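Side-chain contacts in transcriptional regulator, marR family, putative (Sulfolobus solfataricus, PDB 3F3X), which probably binds DNA as a dimeric winged helix-turn-helix transcription factor of the MarR family, consistent with a role in transcriptional activation in archaea: residues A[22-27]-A[116-121]; A[30-35]-A[108-113]; A[36-41]-A[68-73]; A[41-46]-A[101-106]. All blocks are in the same frame, centred on the assembly; numbering follows the deposited sequence.

Contact 1: A[22-27]-A[116-121]; sequences IKEFNN and NEMLSD
Glu24 and Phe25, neighbours on helix 3-33, both meet the thioether of Met118 in the last turn of helix 98-118. The CG of Glu24 lies anti to the carbonyl carbon (chi1 -66°), and the chain then bends at chi2, which brings the carboxylate alongside the methionine; the two chains run antiparallel where they overlap. Glu24 OE2 does the touching, 3.6 Å from Met118 SD, a van der Waals contact between a carboxylate oxygen and sulfur with no hydrogen bond in it. Phe25 follows, its ring leaning out so that Phe25 CE1 stands 4.2 Å from Met118 CE. Met118 is bent at chi3 (-72°), which turns its methyl off the line of the chain and lets one side chain serve both partners, sulfur to the acid and methyl to the ring. The backbones stay well apart, 10.8 Å between Glu24 CA and Met118 CA. Phe25 also packs on Leu111, Leu114 and Val115 of helix 98-118 and meets the ring of Tyr37, which opens helix 37-48. From the second subunit Met11 packs on Phe25 and Ile139 on Glu24, placing the contact between two helices of one chain at the dimer interface.

Contact 2: A[30-35]-A[108-113]; sequences GKLMNL and NEVLRN
Val110 projects from helix 98-118 towards Leu32 and Met33 in the last turn of helix 3-33, a helix-to-helix packing within the MarR-type fold, in which the first helix and the long helix after the wing both help form the dimerisation region. From CB, which points at the other segment, the valine forks into two methyls with one partner each. Val110 CG1 lies anti to the backbone N (chi1 168°) and meets the end of the leucine, 4.3 Å from Leu32 CD1. The fork thus spreads across two consecutive residues, both of which point towards it. No hydrogen bond crosses between 30-35 and 108-113, and the CA atoms of Leu32 and Val110 remain 8.8 Å apart, a light apolar contact at the surface. Arg28 and Leu29, a turn earlier on helix 3-33, also touch Val110, while Met33 reaches along helix 98-118 to Val103, Glu106 and Ala107. The second branch of the valine takes the thioether of that methionine rather than the leucine: Val110 CG2 stands 4.2 Å from Met33 SD, a methyl set against sulfur.

Contact 3: A[36-41]-A[68-73]; sequences SYLDFS and TAAVDK
A capping box opens helix 37-48, and its acidic member, Asp39, together with Leu38 faces Ala70 of helix 64-76, the probable DNA-recognition helix of the winged helix-turn-helix domain. Ser36 is the N-cap: Ser36 OG accepts from Asp39 N at 3.1 Å, and in return Ser36 N gives its hydrogen to Asp39 OD1 at 2.9 Å, reaching that oxygen from above the carboxylate plane, 46° out of it. The other oxygen faces across the contact, with Asp39 OD2 3.9 Å from Ala70 CB. Leu38 places CG anti to the backbone N (chi1 -178°), and Leu38 CD2 meets the same methyl, 4.0 Å from Ala70 CB. The short alanine is thus touched by a polar and an apolar group at once, and the helices come close, with 6.3 Å between Asp39 CA and Ala70 CA. Val71, next along helix 64-76, packs instead on Met53 of helix 53-60 and on Arg82 of strand 80-85. Replacing Asp39 with an alanine would probably leave Ser36 N without its carboxylate acceptor and open a gap beside the Ala70 methyl. No hydrogen bond crosses between 36-41 and 68-73: the contact across the segments is van der Waals packing, while Asp39 OD1 takes the Ser36 amide at its own helix start, where the negative charge would probably interact favourably with the positive end of the helix dipole.

Contact 4: A[41-46]-A[101-106]; sequences SILKAT and RQVLLE. With SO4 (sulfate ion), chain B.
Leu104 drives its forked end against the backbone of helix 37-48 between Leu43 and Lys44. With CG anti to the backbone N (chi1 170°), Leu104 CD2 lies 3.6 Å from Leu43 O and Leu104 CD1 4.1 Å from Leu43 CB, one methyl on the carbonyl and the other on the root of the side chain. Leu43 points back, crossing Val103 at a slant, with Leu43 CD1 4.1 Å from Val103 CG1. Lys44 turns the other way: only its base meets Leu104, Lys44 CA lying 3.8 Å from Leu104 CD2, and its extended chain carries Lys44 NZ to a sulfate, 2.8 Å from O4 of the ion. Arg59, Tyr60 and, from the second subunit, Lys16 and Gln9 complete the site of this ion, probably taken up from the crystallisation liquor. A methionine in place of Lys44 would probably deprive the sulfate of one cationic donor and leave O4 without its lysine partner. The axes of 41-46 and 101-106 pass 9.6 Å apart at a signed crossing angle of -120°. Leu43 also rests on Ile96 of strand 92-96, and this steep crossing joins the winged helix-turn-helix domain, as MarR proteins have it, to the long helix that runs on to the dimer interface.

Contacts 1, 2 and 4 follow one another back along helix 98-118, from its C-terminal end to its first turns, while their partner segments advance from helix 3-33 to helix 37-48. Contacts 2, 3 and 4 are nested within the loop closed by contact 1. Neighbouring centres on the long helix lie about 11 Å apart, against about 18 Å between contacts 1 and 4. Contact 3 shares Ser41 with contact 4, crosses it in chain order and carries helix 37-48 over to helix 64-76. Phe40 and Leu111 bring contacts 2 and 3 together. The series thus connects the dimer-forming helices with the probable DNA-reading domain.

Contact 1: A[22-27]-A[116-121]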
loop_
_atom_site.group_PDB
_atom_site.type_symbol
_atom_site.label_atom_id
_atom_site.label_comp_id
_atom_site.label_asym_id
_atom_site.label_seq_id
_atom_site.Cartn_x
_atom_site.Cartn_y
_atom_site.Cartn_z
ATOM N N ILE A 22 -1.277 5.368 -4.742
ATOM C CA ILE A 22 0.131 5.678 -4.968
ATOM C C ILE A 22 0.420 5.941 -6.439
ATOM O O ILE A 22 1.259 6.773 -6.770
ATOM C CB ILE A 22 1.074 4.553 -4.489
ATOM C CG1 ILE A 22 2.521 5.045 -4.571
ATOM C CG2 ILE A 22 0.901 3.308 -5.353
ATOM C CD1 ILE A 22 3.549 4.034 -4.140
ATOM N N LYS A 23 -0.268 5.225 -7.324
ATOM C CA LYS A 23 -0.061 5.428 -8.749
ATOM C C LYS A 23 -0.498 6.845 -9.098
ATOM O O LYS A 23 0.176 7.551 -9.849
ATOM C CB LYS A 23 -0.875 4.425 -9.575
ATOM C CG LYS A 23 -0.647 4.565 -11.077
ATOM C CD LYS A 23 -1.587 3.685 -11.891
ATOM C CE LYS A 23 -1.408 3.941 -13.383
ATOM N NZ LYS A 23 -2.398 3.191 -14.206
ATOM N N GLU A 24 -1.633 7.260 -8.548
ATOM C CA GLU A 24 -2.144 8.599 -8.810
ATOM C C GLU A 24 -1.246 9.650 -8.178
ATOM O O GLU A 24 -0.947 10.675 -8.795
ATOM C CB GLU A 24 -3.567 8.745 -8.279
ATOM C CG GLU A 24 -4.571 7.878 -9.013
ATOM C CD GLU A 24 -5.892 8.585 -9.217
ATOM O OE1 GLU A 24 -5.882 9.696 -9.789
ATOM O OE2 GLU A 24 -6.937 8.033 -8.812
ATOM N N PHE A 25 -0.808 9.385 -6.951
ATOM C CA PHE A 25 0.071 10.307 -6.235
ATOM C C PHE A 25 1.383 10.511 -6.981
ATOM O O PHE A 25 1.786 11.648 -7.235
ATOM C CB PHE A 25 0.368 9.783 -4.826
ATOM C CG PHE A 25 -0.786 9.900 -3.869
ATOM C CD1 PHE A 25 -2.009 10.412 -4.286
ATOM C CD2 PHE A 25 -0.641 9.510 -2.540
ATOM C CE1 PHE A 25 -3.078 10.528 -3.396
ATOM C CE2 PHE A 25 -1.703 9.621 -1.640
ATOM C CZ PHE A 25 -2.925 10.136 -2.072
ATOM N N ASN A 26 2.053 9.412 -7.326
ATOM C CA ASN A 26 3.324 9.501 -8.040
ATOM C C ASN A 26 3.173 10.121 -9.429
ATOM O O ASN A 26 4.061 10.841 -9.889
ATOM C CB ASN A 26 3.976 8.117 -8.173
ATOM C CG ASN A 26 4.582 7.625 -6.866
ATOM O OD1 ASN A 26 4.912 8.417 -5.984
ATOM N ND2 ASN A 26 4.750 6.313 -6.748
ATOM N N ASN A 27 2.051 9.843 -10.092
ATOM C CA ASN A 27 1.805 10.386 -11.421
ATOM C C ASN A 27 1.664 11.906 -11.337
ATOM O O ASN A 27 2.326 12.640 -12.076
ATOM C CB ASN A 27 0.539 9.796 -12.039
ATOM C CG ASN A 27 0.224 10.415 -13.376
ATOM O OD1 ASN A 27 -0.821 11.043 -13.556
ATOM N ND2 ASN A 27 1.137 10.256 -14.324
ATOM N N ASN A 116 -8.824 15.473 -1.565
ATOM C CA ASN A 116 -10.095 16.116 -1.276
ATOM C C ASN A 116 -11.055 15.906 -2.440
ATOM O O ASN A 116 -12.227 15.610 -2.238
ATOM C CB ASN A 116 -9.884 17.613 -1.059
ATOM C CG ASN A 116 -11.197 18.394 -0.949
ATOM O OD1 ASN A 116 -11.678 18.969 -1.931
ATOM N ND2 ASN A 116 -11.772 18.425 0.250
ATOM N N GLU A 117 -10.551 16.066 -3.659
ATOM C CA GLU A 117 -11.397 15.902 -4.852
ATOM C C GLU A 117 -11.969 14.499 -4.932
ATOM O O GLU A 117 -13.153 14.291 -5.155
ATOM C CB GLU A 117 -10.614 16.159 -6.145
ATOM C CG GLU A 117 -9.743 14.977 -6.594
ATOM C CD GLU A 117 -9.241 15.094 -8.018
ATOM O OE1 GLU A 117 -9.829 14.437 -8.907
ATOM O OE2 GLU A 117 -8.272 15.847 -8.259
ATOM N N MET A 118 -11.101 13.531 -4.721
ATOM C CA MET A 118 -11.502 12.154 -4.817
ATOM C C MET A 118 -12.428 11.672 -3.733
ATOM O O MET A 118 -13.388 10.963 -4.033
ATOM C CB MET A 118 -10.284 11.246 -4.861
ATOM C CG MET A 118 -9.331 11.508 -6.013
ATOM S SD MET A 118 -8.136 10.118 -6.084
ATOM C CE MET A 118 -7.073 10.397 -4.615
ATOM N N LEU A 119 -12.164 12.066 -2.490
ATOM C CA LEU A 119 -12.945 11.599 -1.349
ATOM C C LEU A 119 -13.901 12.646 -0.823
ATOM O O LEU A 119 -14.226 12.671 0.367
ATOM C CB LEU A 119 -11.990 11.180 -0.226
ATOM C CG LEU A 119 -10.881 10.178 -0.569
ATOM C CD1 LEU A 119 -10.099 9.796 0.693
ATOM C CD2 LEU A 119 -11.509 8.940 -1.202
ATOM N N SER A 120 -14.368 13.498 -1.722
ATOM C CA SER A 120 -15.268 14.574 -1.356
ATOM C C SER A 120 -16.507 14.146 -0.576
ATOM O O SER A 120 -16.910 14.829 0.365
ATOM C CB SER A 120 -15.700 15.329 -2.613
ATOM O OG SER A 120 -16.386 14.469 -3.505
ATOM N N ASP A 121 -17.110 13.026 -0.959
ATOM C CA ASP A 121 -18.324 12.571 -0.285
ATOM C C ASP A 121 -18.130 11.514 0.802
ATOM O O ASP A 121 -19.086 10.843 1.198
ATOM C CB ASP A 121 -19.330 12.055 -1.321
ATOM C CG ASP A 121 -18.881 10.767 -1.985
ATOM O OD1 ASP A 121 -17.731 10.333 -1.753
ATOM O OD2 ASP A 121 -19.685 10.190 -2.747
#

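Contact 2: A[30-35]-A[108-113]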
loop_
_atom_site.group_PDB
_atom_site.type_symbol
_atom_site.label_atom_id
_atom_site.label_comp_id
_atom_site.label_asym_id
_atom_site.label_seq_id
_atom_site.Cartn_x
_atom_site.Cartn_y
_atom_site.Cartn_z
ATOM N N GLY A 30 4.855 13.507 -9.878
ATOM C CA GLY A 30 5.903 13.267 -10.854
ATOM C C GLY A 30 5.816 14.186 -12.048
ATOM O O GLY A 30 6.795 14.840 -12.426
ATOM N N LYS A 31 4.624 14.273 -12.630
ATOM C CA LYS A 31 4.433 15.120 -13.801
ATOM C C LYS A 31 4.429 16.616 -13.512
ATOM O O LYS A 31 4.937 17.402 -14.308
ATOM C CB LYS A 31 3.157 14.687 -14.525
ATOM C CG LYS A 31 3.313 13.296 -15.104
ATOM C CD LYS A 31 2.073 12.810 -15.788
ATOM C CE LYS A 31 2.385 11.548 -16.561
ATOM N NZ LYS A 31 1.166 10.982 -17.187
ATOM N N LEU A 32 3.897 17.008 -12.360
ATOM C CA LEU A 32 3.840 18.426 -12.002
ATOM C C LEU A 32 5.084 18.959 -11.293
ATOM O O LEU A 32 5.466 20.123 -11.471
ATOM C CB LEU A 32 2.617 18.692 -11.111
ATOM C CG LEU A 32 1.250 18.385 -11.731
ATOM C CD1 LEU A 32 0.155 18.651 -10.723
ATOM C CD2 LEU A 32 1.044 19.239 -12.967
ATOM N N MET A 33 5.727 18.107 -10.500
ATOM C CA MET A 33 6.884 18.555 -9.732
ATOM C C MET A 33 8.136 17.688 -9.792
ATOM O O MET A 33 9.147 18.018 -9.170
ATOM C CB MET A 33 6.463 18.726 -8.271
ATOM C CG MET A 33 5.241 19.611 -8.087
ATOM S SD MET A 33 4.705 19.740 -6.374
ATOM C CE MET A 33 5.914 20.926 -5.748
ATOM N N ASN A 34 8.072 16.592 -10.538
ATOM C CA ASN A 34 9.198 15.678 -10.659
ATOM C C ASN A 34 9.558 15.163 -9.267
ATOM O O ASN A 34 10.732 15.022 -8.917
ATOM C CB ASN A 34 10.393 16.386 -11.308
ATOM C CG ASN A 34 11.541 15.445 -11.597
ATOM O OD1 ASN A 34 11.336 14.316 -12.044
ATOM N ND2 ASN A 34 12.765 15.910 -11.357
ATOM N N LEU A 35 8.523 14.901 -8.475
ATOM C CA LEU A 35 8.680 14.380 -7.122
ATOM C C LEU A 35 7.852 13.117 -6.997
ATOM O O LEU A 35 6.949 12.877 -7.796
ATOM C CB LEU A 35 8.182 15.384 -6.075
ATOM C CG LEU A 35 8.926 16.704 -5.883
ATOM C CD1 LEU A 35 8.219 17.519 -4.798
ATOM C CD2 LEU A 35 10.381 16.432 -5.498
ATOM N N ASN A 108 2.172 19.653 -0.868
ATOM C CA ASN A 108 1.072 19.462 0.072
ATOM C C ASN A 108 -0.234 19.910 -0.576
ATOM O O ASN A 108 -1.254 19.230 -0.472
ATOM C CB ASN A 108 1.309 20.272 1.352
ATOM C CG ASN A 108 0.118 20.235 2.296
ATOM O OD1 ASN A 108 -0.546 21.250 2.522
ATOM N ND2 ASN A 108 -0.163 19.063 2.845
ATOM N N GLU A 109 -0.194 21.058 -1.245
ATOM C CA GLU A 109 -1.376 21.588 -1.916
ATOM C C GLU A 109 -1.870 20.622 -2.994
ATOM O O GLU A 109 -3.068 20.361 -3.101
ATOM C CB GLU A 109 -1.060 22.936 -2.567
ATOM C CG GLU A 109 -2.298 23.696 -2.997
ATOM C CD GLU A 109 -2.803 24.633 -1.919
ATOM O OE1 GLU A 109 -2.751 24.264 -0.724
ATOM O OE2 GLU A 109 -3.261 25.740 -2.270
ATOM N N VAL A 110 -0.940 20.113 -3.799
ATOM C CA VAL A 110 -1.272 19.176 -4.869
ATOM C C VAL A 110 -1.940 17.911 -4.323
ATOM O O VAL A 110 -2.999 17.507 -4.802
ATOM C CB VAL A 110 -0.005 18.764 -5.674
ATOM C CG1 VAL A 110 -0.316 17.576 -6.574
ATOM C CG2 VAL A 110 0.486 19.934 -6.511
ATOM N N LEU A 111 -1.322 17.291 -3.321
ATOM C CA LEU A 111 -1.868 16.067 -2.742
ATOM C C LEU A 111 -3.173 16.272 -1.981
ATOM O O LEU A 111 -4.091 15.453 -2.083
ATOM C CB LEU A 111 -0.839 15.410 -1.817
ATOM C CG LEU A 111 0.396 14.852 -2.524
ATOM C CD1 LEU A 111 1.304 14.155 -1.508
ATOM C CD2 LEU A 111 -0.043 13.872 -3.612
ATOM N N ARG A 112 -3.250 17.361 -1.220
ATOM C CA ARG A 112 -4.438 17.679 -0.429
ATOM C C ARG A 112 -5.670 17.879 -1.319
ATOM O O ARG A 112 -6.753 17.363 -1.027
ATOM C CB ARG A 112 -4.192 18.947 0.386
ATOM C CG ARG A 112 -5.201 19.212 1.491
ATOM C CD ARG A 112 -5.047 20.641 1.991
ATOM N NE ARG A 112 -5.362 21.588 0.923
ATOM C CZ ARG A 112 -4.898 22.831 0.852
ATOM N NH1 ARG A 112 -4.085 23.299 1.791
ATOM N NH2 ARG A 112 -5.243 23.603 -0.170
ATOM N N ASN A 113 -5.504 18.644 -2.394
ATOM C CA ASN A 113 -6.609 18.903 -3.316
ATOM C C ASN A 113 -7.011 17.625 -4.045
ATOM O O ASN A 113 -8.199 17.357 -4.233
ATOM C CB ASN A 113 -6.227 19.982 -4.340
ATOM C CG ASN A 113 -6.070 21.356 -3.709
ATOM O OD1 ASN A 113 -6.684 21.649 -2.689
ATOM N ND2 ASN A 113 -5.255 22.208 -4.323
#

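Contact 3: A[36-41]-A[68-73]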
loop_
_atom_site.group_PDB
_atom_site.type_symbol
_atom_site.label_atom_id
_atom_site.label_comp_id
_atom_site.label_asym_id
_atom_site.label_seq_id
_atom_site.Cartn_x
_atom_site.Cartn_y
_atom_site.Cartn_z
ATOM N N SER A 36 8.165 12.314 -5.986
ATOM C CA SER A 36 7.425 11.091 -5.726
ATOM C C SER A 36 6.679 11.293 -4.413
ATOM O O SER A 36 6.875 12.297 -3.724
ATOM C CB SER A 36 8.372 9.903 -5.592
ATOM O OG SER A 36 9.132 9.991 -4.397
ATOM N N TYR A 37 5.827 10.341 -4.064
ATOM C CA TYR A 37 5.077 10.426 -2.822
ATOM C C TYR A 37 6.031 10.306 -1.638
ATOM O O TYR A 37 5.850 10.965 -0.615
ATOM C CB TYR A 37 4.039 9.314 -2.762
ATOM C CG TYR A 37 3.155 9.357 -1.537
ATOM C CD1 TYR A 37 2.542 10.543 -1.132
ATOM C CD2 TYR A 37 2.874 8.195 -0.826
ATOM C CE1 TYR A 37 1.663 10.568 -0.050
ATOM C CE2 TYR A 37 1.996 8.207 0.255
ATOM C CZ TYR A 37 1.391 9.393 0.633
ATOM O OH TYR A 37 0.486 9.379 1.671
ATOM N N LEU A 38 7.046 9.458 -1.779
ATOM C CA LEU A 38 8.022 9.276 -0.709
ATOM C C LEU A 38 8.797 10.574 -0.519
ATOM O O LEU A 38 9.170 10.920 0.602
ATOM C CB LEU A 38 8.994 8.140 -1.043
ATOM C CG LEU A 38 10.038 7.848 0.043
ATOM C CD1 LEU A 38 9.334 7.488 1.340
ATOM C CD2 LEU A 38 10.947 6.705 -0.400
ATOM N N ASP A 39 9.047 11.279 -1.622
ATOM C CA ASP A 39 9.758 12.556 -1.575
ATOM C C ASP A 39 8.949 13.506 -0.697
ATOM O O ASP A 39 9.500 14.211 0.153
ATOM C CB ASP A 39 9.876 13.172 -2.970
ATOM C CG ASP A 39 10.899 12.474 -3.849
ATOM O OD1 ASP A 39 10.840 12.699 -5.078
ATOM O OD2 ASP A 39 11.760 11.728 -3.329
ATOM N N PHE A 40 7.640 13.532 -0.926
ATOM C CA PHE A 40 6.753 14.383 -0.150
ATOM C C PHE A 40 6.836 14.036 1.338
ATOM O O PHE A 40 6.918 14.923 2.187
ATOM C CB PHE A 40 5.307 14.219 -0.620
ATOM C CG PHE A 40 4.291 14.650 0.397
ATOM C CD1 PHE A 40 4.072 16.002 0.665
ATOM C CD2 PHE A 40 3.576 13.699 1.119
ATOM C CE1 PHE A 40 3.148 16.393 1.639
ATOM C CE2 PHE A 40 2.656 14.080 2.089
ATOM C CZ PHE A 40 2.440 15.427 2.353
ATOM N N SER A 41 6.800 12.744 1.648
ATOM C CA SER A 41 6.867 12.294 3.038
ATOM C C SER A 41 8.155 12.737 3.732
ATOM O O SER A 41 8.134 13.185 4.883
ATOM C CB SER A 41 6.752 10.770 3.105
ATOM O OG SER A 41 5.487 10.338 2.641
ATOM N N THR A 68 17.622 6.325 1.236
ATOM C CA THR A 68 18.877 6.841 0.695
ATOM C C THR A 68 18.739 7.247 -0.766
ATOM O O THR A 68 19.243 8.294 -1.178
ATOM C CB THR A 68 20.006 5.800 0.801
ATOM O OG1 THR A 68 20.159 5.399 2.166
ATOM C CG2 THR A 68 21.320 6.391 0.309
ATOM N N ALA A 69 18.064 6.411 -1.550
ATOM C CA ALA A 69 17.863 6.698 -2.965
ATOM C C ALA A 69 17.051 7.980 -3.124
ATOM O O ALA A 69 17.386 8.829 -3.949
ATOM C CB ALA A 69 17.143 5.534 -3.644
ATOM N N ALA A 70 15.992 8.115 -2.331
ATOM C CA ALA A 70 15.135 9.298 -2.386
ATOM C C ALA A 70 15.904 10.550 -1.973
ATOM O O ALA A 70 15.840 11.574 -2.650
ATOM C CB ALA A 70 13.915 9.109 -1.484
ATOM N N VAL A 71 16.634 10.464 -0.863
ATOM C CA VAL A 71 17.416 11.595 -0.369
ATOM C C VAL A 71 18.495 12.006 -1.368
ATOM O O VAL A 71 18.792 13.193 -1.514
ATOM C CB VAL A 71 18.063 11.262 1.002
ATOM C CG1 VAL A 71 18.997 12.386 1.438
ATOM C CG2 VAL A 71 16.968 11.046 2.044
ATOM N N ASP A 72 19.083 11.035 -2.064
ATOM C CA ASP A 72 20.108 11.365 -3.048
ATOM C C ASP A 72 19.548 12.360 -4.062
ATOM O O ASP A 72 20.201 13.346 -4.400
ATOM C CB ASP A 72 20.589 10.119 -3.801
ATOM C CG ASP A 72 21.437 9.196 -2.943
ATOM O OD1 ASP A 72 22.114 9.678 -2.008
ATOM O OD2 ASP A 72 21.436 7.979 -3.227
ATOM N N LYS A 73 18.338 12.101 -4.549
ATOM C CA LYS A 73 17.726 12.988 -5.531
ATOM C C LYS A 73 17.306 14.310 -4.908
ATOM O O LYS A 73 17.548 15.376 -5.476
ATOM C CB LYS A 73 16.526 12.309 -6.191
ATOM C CG LYS A 73 16.729 12.061 -7.678
ATOM C CD LYS A 73 15.770 11.019 -8.226
ATOM C CE LYS A 73 16.116 10.679 -9.670
ATOM N NZ LYS A 73 15.317 9.535 -10.194
#

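Contact 4: A[41-46]-A[101-106]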
loop_
_atom_site.group_PDB
_atom_site.type_symbol
_atom_site.label_atom_id
_atom_site.label_comp_id
_atom_site.label_asym_id
_atom_site.label_seq_id
_atom_site.Cartn_x
_atom_site.Cartn_y
_atom_site.Cartn_z
ATOM N N SER A 41 6.800 12.744 1.648
ATOM C CA SER A 41 6.867 12.294 3.038
ATOM C C SER A 41 8.155 12.737 3.732
ATOM O O SER A 41 8.134 13.185 4.883
ATOM C CB SER A 41 6.752 10.770 3.105
ATOM O OG SER A 41 5.487 10.338 2.641
ATOM N N ILE A 42 9.278 12.602 3.034
ATOM C CA ILE A 42 10.564 12.992 3.596
ATOM C C ILE A 42 10.578 14.493 3.862
ATOM O O ILE A 42 11.038 14.940 4.917
ATOM C CB ILE A 42 11.726 12.601 2.649
ATOM C CG1 ILE A 42 11.835 11.070 2.592
ATOM C CG2 ILE A 42 13.046 13.227 3.123
ATOM C CD1 ILE A 42 12.844 10.561 1.582
ATOM N N LEU A 43 10.072 15.272 2.912
ATOM C CA LEU A 43 10.026 16.715 3.097
ATOM C C LEU A 43 9.139 17.063 4.294
ATOM O O LEU A 43 9.495 17.911 5.104
ATOM C CB LEU A 43 9.503 17.408 1.834
ATOM C CG LEU A 43 10.459 17.351 0.634
ATOM C CD1 LEU A 43 9.818 18.003 -0.587
ATOM C CD2 LEU A 43 11.758 18.069 0.978
ATOM N N LYS A 44 7.994 16.402 4.422
ATOM C CA LYS A 44 7.110 16.702 5.545
ATOM C C LYS A 44 7.776 16.420 6.894
ATOM O O LYS A 44 7.767 17.267 7.791
ATOM C CB LYS A 44 5.814 15.899 5.446
ATOM C CG LYS A 44 4.853 16.170 6.611
ATOM C CD LYS A 44 3.597 15.319 6.517
ATOM C CE LYS A 44 2.667 15.581 7.697
ATOM N NZ LYS A 44 1.506 14.640 7.688
ATOM N N ALA A 45 8.359 15.233 7.036
ATOM C CA ALA A 45 9.009 14.855 8.290
ATOM C C ALA A 45 10.185 15.769 8.660
ATOM O O ALA A 45 10.344 16.148 9.828
ATOM C CB ALA A 45 9.481 13.408 8.211
ATOM N N THR A 46 11.014 16.111 7.677
ATOM C CA THR A 46 12.157 16.978 7.948
ATOM C C THR A 46 11.742 18.436 8.151
ATOM O O THR A 46 12.462 19.199 8.788
ATOM C CB THR A 46 13.239 16.888 6.829
ATOM O OG1 THR A 46 12.669 17.223 5.557
ATOM C CG2 THR A 46 13.827 15.467 6.770
ATOM N N ARG A 101 11.289 23.670 1.885
ATOM C CA ARG A 101 10.074 24.077 2.591
ATOM C C ARG A 101 9.058 24.656 1.612
ATOM O O ARG A 101 7.853 24.440 1.744
ATOM C CB ARG A 101 10.391 25.109 3.678
ATOM C CG ARG A 101 11.185 24.549 4.854
ATOM C CD ARG A 101 11.302 25.568 5.980
ATOM N NE ARG A 101 12.162 25.102 7.068
ATOM C CZ ARG A 101 11.780 24.292 8.054
ATOM N NH1 ARG A 101 10.536 23.833 8.121
ATOM N NH2 ARG A 101 12.661 23.934 8.981
ATOM N N GLN A 102 9.556 25.384 0.620
ATOM C CA GLN A 102 8.685 25.985 -0.379
ATOM C C GLN A 102 8.067 24.898 -1.259
ATOM O O GLN A 102 6.873 24.940 -1.563
ATOM C CB GLN A 102 9.483 26.986 -1.223
ATOM C CG GLN A 102 8.759 27.497 -2.455
ATOM C CD GLN A 102 9.488 28.659 -3.113
ATOM O OE1 GLN A 102 10.715 28.639 -3.259
ATOM N NE2 GLN A 102 8.733 29.675 -3.523
ATOM N N VAL A 103 8.875 23.921 -1.658
ATOM C CA VAL A 103 8.379 22.830 -2.488
ATOM C C VAL A 103 7.372 21.993 -1.709
ATOM O O VAL A 103 6.371 21.542 -2.267
ATOM C CB VAL A 103 9.537 21.940 -2.998
ATOM C CG1 VAL A 103 8.992 20.676 -3.642
ATOM C CG2 VAL A 103 10.350 22.709 -4.028
ATOM N N LEU A 104 7.624 21.788 -0.418
ATOM C CA LEU A 104 6.695 21.021 0.403
ATOM C C LEU A 104 5.309 21.673 0.415
ATOM O O LEU A 104 4.289 20.981 0.342
ATOM C CB LEU A 104 7.209 20.908 1.836
ATOM C CG LEU A 104 6.211 20.328 2.842
ATOM C CD1 LEU A 104 5.754 18.937 2.399
ATOM C CD2 LEU A 104 6.867 20.257 4.214
ATOM N N LEU A 105 5.268 23.001 0.516
ATOM C CA LEU A 105 3.993 23.718 0.532
ATOM C C LEU A 105 3.205 23.419 -0.738
ATOM O O LEU A 105 1.998 23.183 -0.695
ATOM C CB LEU A 105 4.218 25.226 0.652
ATOM C CG LEU A 105 4.763 25.754 1.982
ATOM C CD1 LEU A 105 5.004 27.259 1.881
ATOM C CD2 LEU A 105 3.773 25.438 3.102
ATOM N N GLU A 106 3.903 23.423 -1.867
ATOM C CA GLU A 106 3.283 23.151 -3.157
ATOM C C GLU A 106 2.849 21.691 -3.265
ATOM O O GLU A 106 1.731 21.404 -3.693
ATOM C CB GLU A 106 4.262 23.492 -4.283
ATOM C CG GLU A 106 4.558 24.983 -4.409
ATOM C CD GLU A 106 5.728 25.280 -5.328
ATOM O OE1 GLU A 106 6.064 24.419 -6.171
ATOM O OE2 GLU A 106 6.307 26.383 -5.214
HETATM S S SO4 B . 3.153 11.389 8.107
HETATM O O1 SO4 B . 2.490 10.643 7.020
HETATM O O2 SO4 B . 4.142 12.314 7.537
HETATM O O3 SO4 B . 3.834 10.442 9.013
HETATM O O4 SO4 B . 2.135 12.156 8.847
#